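Local coordinates for genome polyprotein (Chicken sicinivirus JSY, PDB 6QWT) that contains the 3Dpol domain, an RNA-dependent RNA polymerase that probably copies the viral genome during replication, at residues C145-K158 with T172-A185. Sequence-based numbering, arbitrary orientation.
Sequences CLHNPDYFYTTFLK and TRLIEAAPIHAIIA
Strands 152-157 and 174-177 run antiparallel, their N-to-C directions 153° from each other, with Thr154–Ala177 and Phe156–Ile175 as hydrogen-bonded pairs. They form one margin of a mixed sheet in the picornaviral 3Dpol polymerase fold: 174-177 is an outermost strand, while 277-282 flanks 152-157 on its other side. Beyond the ladder, Lys158 N donates to Arg173 O at 2.8 Å, almost straight at 173°. Ala177 O is gripped twice by Thr154, whose N and OG1 arrive from opposite faces of the carbonyl plane; water 2 also donates to this oxygen and bridges it to Phe152 O. The side chains of Thr155 and Glu176 run alongside each other on the same face of the sheet, and Thr155 OG1 donates to Glu176 OE2, though the modelled length is doubtfully short. His280 of strand 277-282 also bonds that carboxylate oxygen. The aliphatic CD of Lys158 lies over one face of the Arg173 guanidinium, 3.8 Å from NH2, which is salt-bridged to Glu160. Where the strands give way to helices 136-147 and 180-189, CD2 of Leu146 meets CB of Ala185 at 3.7 Å. A chi1 of 60° tucks CG of Tyr151 over its own backbone and sets the ring against the first turn of helix 180-189, its OH bonded to Ser274. Pro179 CD lies 3.6 Å from Tyr151 CD1, and Ala182 CB sits 3.5 Å from the ring centroid, only 7° off the normal, in a CH-pi contact.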
# COMPACT_ATOMS: atom_id res chain seq x y z
N CYS A 145 1.00 -24.01 7.99
CA CYS A 145 0.22 -22.78 7.85
C CYS A 145 -0.99 -22.99 6.96
O CYS A 145 -2.04 -22.38 7.19
CB CYS A 145 1.10 -21.66 7.30
SG CYS A 145 0.32 -20.04 7.35
N LEU A 146 -0.87 -23.84 5.93
CA LEU A 146 -1.99 -24.10 5.05
C LEU A 146 -3.12 -24.83 5.76
O LEU A 146 -4.29 -24.68 5.39
CB LEU A 146 -1.53 -24.90 3.83
CG LEU A 146 -0.66 -24.13 2.83
CD1 LEU A 146 -0.03 -25.08 1.83
CD2 LEU A 146 -1.50 -23.07 2.13
N HIS A 147 -2.80 -25.60 6.80
CA HIS A 147 -3.81 -26.31 7.57
C HIS A 147 -4.28 -25.54 8.80
O HIS A 147 -5.38 -25.80 9.30
CB HIS A 147 -3.29 -27.68 7.99
CG HIS A 147 -3.13 -28.65 6.86
ND1 HIS A 147 -1.95 -28.79 6.16
CD2 HIS A 147 -4.02 -29.50 6.28
CE1 HIS A 147 -2.11 -29.70 5.21
NE2 HIS A 147 -3.36 -30.14 5.27
N ASN A 148 -3.48 -24.60 9.28
CA ASN A 148 -3.80 -23.81 10.46
C ASN A 148 -3.00 -22.51 10.42
O ASN A 148 -1.88 -22.46 10.93
CB ASN A 148 -3.50 -24.60 11.74
CG ASN A 148 -3.68 -23.77 12.99
OD1 ASN A 148 -4.60 -22.96 13.09
ND2 ASN A 148 -2.80 -23.98 13.97
N PRO A 149 -3.54 -21.45 9.80
CA PRO A 149 -2.76 -20.21 9.65
C PRO A 149 -2.59 -19.47 10.97
O PRO A 149 -3.27 -18.48 11.23
CB PRO A 149 -3.58 -19.40 8.64
CG PRO A 149 -4.98 -19.90 8.81
CD PRO A 149 -4.87 -21.36 9.17
N ASP A 150 -1.66 -19.96 11.81
CA ASP A 150 -1.41 -19.43 13.15
C ASP A 150 -0.00 -18.82 13.15
O ASP A 150 0.99 -19.55 13.22
CB ASP A 150 -1.54 -20.54 14.18
CG ASP A 150 -1.43 -20.03 15.61
OD1 ASP A 150 -1.43 -18.80 15.83
OD2 ASP A 150 -1.35 -20.88 16.53
N TYR A 151 0.08 -17.50 13.08
CA TYR A 151 1.36 -16.83 12.91
C TYR A 151 1.27 -15.41 13.45
O TYR A 151 0.18 -14.88 13.70
CB TYR A 151 1.79 -16.83 11.43
CG TYR A 151 0.82 -16.12 10.52
CD1 TYR A 151 0.93 -14.76 10.27
CD2 TYR A 151 -0.22 -16.81 9.90
CE1 TYR A 151 0.04 -14.10 9.44
CE2 TYR A 151 -1.11 -16.17 9.06
CZ TYR A 151 -0.97 -14.81 8.83
OH TYR A 151 -1.86 -14.16 8.01
N PHE A 152 2.44 -14.80 13.62
CA PHE A 152 2.58 -13.47 14.22
C PHE A 152 3.05 -12.46 13.18
O PHE A 152 3.98 -12.74 12.42
CB PHE A 152 3.58 -13.50 15.38
CG PHE A 152 3.06 -14.11 16.64
CD1 PHE A 152 2.33 -13.36 17.55
CD2 PHE A 152 3.31 -15.44 16.94
CE1 PHE A 152 1.85 -13.92 18.72
CE2 PHE A 152 2.84 -16.01 18.11
CZ PHE A 152 2.11 -15.24 19.00
N TYR A 153 2.41 -11.29 13.16
CA TYR A 153 2.98 -10.13 12.50
C TYR A 153 3.95 -9.44 13.45
O TYR A 153 3.65 -9.25 14.63
CB TYR A 153 1.88 -9.14 12.09
CG TYR A 153 1.02 -9.59 10.92
CD1 TYR A 153 1.32 -9.20 9.62
CD2 TYR A 153 -0.10 -10.38 11.12
CE1 TYR A 153 0.53 -9.60 8.55
CE2 TYR A 153 -0.90 -10.79 10.07
CZ TYR A 153 -0.58 -10.40 8.78
OH TYR A 153 -1.38 -10.81 7.74
N THR A 154 5.13 -9.08 12.94
CA THR A 154 6.06 -8.24 13.68
C THR A 154 5.71 -6.78 13.44
O THR A 154 5.63 -6.34 12.28
CB THR A 154 7.51 -8.50 13.28
OG1 THR A 154 7.65 -8.31 11.86
CG2 THR A 154 7.91 -9.92 13.64
N THR A 155 5.51 -6.02 14.51
CA THR A 155 5.09 -4.63 14.44
C THR A 155 6.24 -3.71 14.82
O THR A 155 6.88 -3.92 15.86
CB THR A 155 3.89 -4.37 15.36
OG1 THR A 155 2.82 -5.26 15.01
CG2 THR A 155 3.41 -2.93 15.23
N PHE A 156 6.49 -2.70 14.00
CA PHE A 156 7.52 -1.70 14.25
C PHE A 156 6.97 -0.31 13.98
O PHE A 156 5.94 -0.14 13.32
CB PHE A 156 8.77 -1.94 13.38
CG PHE A 156 9.43 -3.27 13.61
CD1 PHE A 156 10.06 -3.55 14.81
CD2 PHE A 156 9.42 -4.24 12.62
CE1 PHE A 156 10.68 -4.77 15.02
CE2 PHE A 156 10.03 -5.46 12.83
CZ PHE A 156 10.66 -5.73 14.03
N LEU A 157 7.67 0.69 14.50
CA LEU A 157 7.44 2.07 14.11
C LEU A 157 8.12 2.32 12.77
O LEU A 157 9.30 1.98 12.58
CB LEU A 157 7.97 3.02 15.18
CG LEU A 157 7.39 2.81 16.58
CD1 LEU A 157 8.09 3.70 17.60
CD2 LEU A 157 5.89 3.06 16.57
N LYS A 158 7.38 2.90 11.83
CA LYS A 158 7.88 3.05 10.47
C LYS A 158 8.88 4.20 10.42
O LYS A 158 8.52 5.36 10.64
CB LYS A 158 6.74 3.28 9.48
CG LYS A 158 7.21 3.23 8.03
CD LYS A 158 6.08 3.42 7.02
CE LYS A 158 6.31 2.51 5.82
NZ LYS A 158 5.06 1.79 5.46
N THR A 172 3.67 8.86 14.18
CA THR A 172 4.45 8.00 13.30
C THR A 172 3.67 6.71 13.04
O THR A 172 3.02 6.18 13.94
CB THR A 172 5.82 7.70 13.91
OG1 THR A 172 5.73 6.56 14.77
CG2 THR A 172 6.29 8.90 14.70
N ARG A 173 3.74 6.23 11.81
CA ARG A 173 2.94 5.10 11.39
C ARG A 173 3.59 3.79 11.83
O ARG A 173 4.74 3.74 12.27
CB ARG A 173 2.75 5.11 9.87
CG ARG A 173 2.15 6.41 9.33
CD ARG A 173 1.68 6.25 7.90
NE ARG A 173 2.80 6.26 6.96
CZ ARG A 173 2.77 5.68 5.76
NH1 ARG A 173 1.67 5.05 5.36
NH2 ARG A 173 3.83 5.73 4.97
N LEU A 174 2.82 2.71 11.71
CA LEU A 174 3.30 1.37 12.00
C LEU A 174 3.59 0.63 10.71
O LEU A 174 2.91 0.82 9.70
CB LEU A 174 2.27 0.60 12.82
CG LEU A 174 1.91 1.18 14.19
CD1 LEU A 174 0.57 0.64 14.65
CD2 LEU A 174 3.00 0.87 15.20
N ILE A 175 4.62 -0.21 10.73
CA ILE A 175 4.93 -1.12 9.64
C ILE A 175 4.94 -2.53 10.22
O ILE A 175 5.62 -2.79 11.22
CB ILE A 175 6.26 -0.77 8.95
CG1 ILE A 175 6.63 -1.84 7.92
CG2 ILE A 175 7.38 -0.57 9.96
CD1 ILE A 175 7.86 -1.50 7.09
N GLU A 176 4.17 -3.43 9.61
CA GLU A 176 3.99 -4.78 10.12
C GLU A 176 4.32 -5.78 9.03
O GLU A 176 3.88 -5.62 7.89
CB GLU A 176 2.56 -4.98 10.63
CG GLU A 176 1.98 -3.75 11.34
CD GLU A 176 0.87 -4.09 12.32
OE1 GLU A 176 -0.25 -3.57 12.15
OE2 GLU A 176 1.12 -4.87 13.26
N ALA A 177 5.11 -6.79 9.37
CA ALA A 177 5.60 -7.77 8.42
C ALA A 177 5.13 -9.16 8.82
O ALA A 177 5.30 -9.57 9.98
CB ALA A 177 7.13 -7.74 8.32
N ALA A 178 4.55 -9.89 7.88
CA ALA A 178 4.16 -11.27 8.10
C ALA A 178 5.37 -12.18 7.95
O ALA A 178 6.34 -11.84 7.27
CB ALA A 178 3.06 -11.67 7.11
N PRO A 179 5.35 -13.36 8.57
CA PRO A 179 6.47 -14.28 8.44
C PRO A 179 6.49 -14.95 7.07
O PRO A 179 5.48 -15.04 6.37
CB PRO A 179 6.24 -15.31 9.55
CG PRO A 179 4.78 -15.25 9.82
CD PRO A 179 4.33 -13.84 9.53
N ILE A 180 7.68 -15.45 6.70
CA ILE A 180 7.91 -15.94 5.35
C ILE A 180 7.02 -17.15 5.04
O ILE A 180 6.54 -17.31 3.91
CB ILE A 180 9.41 -16.26 5.14
CG1 ILE A 180 9.66 -16.79 3.72
CG2 ILE A 180 9.91 -17.24 6.19
CD1 ILE A 180 9.32 -15.80 2.63
N HIS A 181 6.78 -18.01 6.03
CA HIS A 181 5.94 -19.18 5.78
C HIS A 181 4.48 -18.80 5.61
O HIS A 181 3.75 -19.46 4.86
CB HIS A 181 6.11 -20.22 6.89
CG HIS A 181 5.67 -19.75 8.25
ND1 HIS A 181 6.38 -18.82 8.98
CD2 HIS A 181 4.61 -20.11 9.01
CE1 HIS A 181 5.77 -18.62 10.13
NE2 HIS A 181 4.69 -19.38 10.18
N ALA A 182 4.03 -17.73 6.28
CA ALA A 182 2.67 -17.25 6.06
C ALA A 182 2.54 -16.54 4.72
O ALA A 182 1.47 -16.57 4.10
CB ALA A 182 2.25 -16.31 7.19
N ILE A 183 3.62 -15.91 4.25
CA ILE A 183 3.58 -15.22 2.97
C ILE A 183 3.51 -16.22 1.82
O ILE A 183 2.73 -16.04 0.87
CB ILE A 183 4.78 -14.27 2.84
CG1 ILE A 183 4.48 -12.95 3.55
CG2 ILE A 183 5.13 -14.02 1.38
CD1 ILE A 183 5.70 -12.26 4.10
N ILE A 184 4.31 -17.28 1.89
CA ILE A 184 4.32 -18.28 0.82
C ILE A 184 2.99 -19.03 0.78
O ILE A 184 2.45 -19.30 -0.30
CB ILE A 184 5.51 -19.23 0.99
CG1 ILE A 184 6.82 -18.46 0.80
CG2 ILE A 184 5.44 -20.37 0.00
CD1 ILE A 184 8.06 -19.26 1.13
N ALA A 185 2.43 -19.36 1.95
CA ALA A 185 1.11 -19.99 1.98
C ALA A 185 0.06 -19.06 1.39
O ALA A 185 -0.84 -19.50 0.67
CB ALA A 185 0.75 -20.38 3.41
O HOH W 1 3.42 -19.64 12.60
O HOH W 2 6.25 -11.80 11.36
O HOH W 3 6.17 6.81 10.33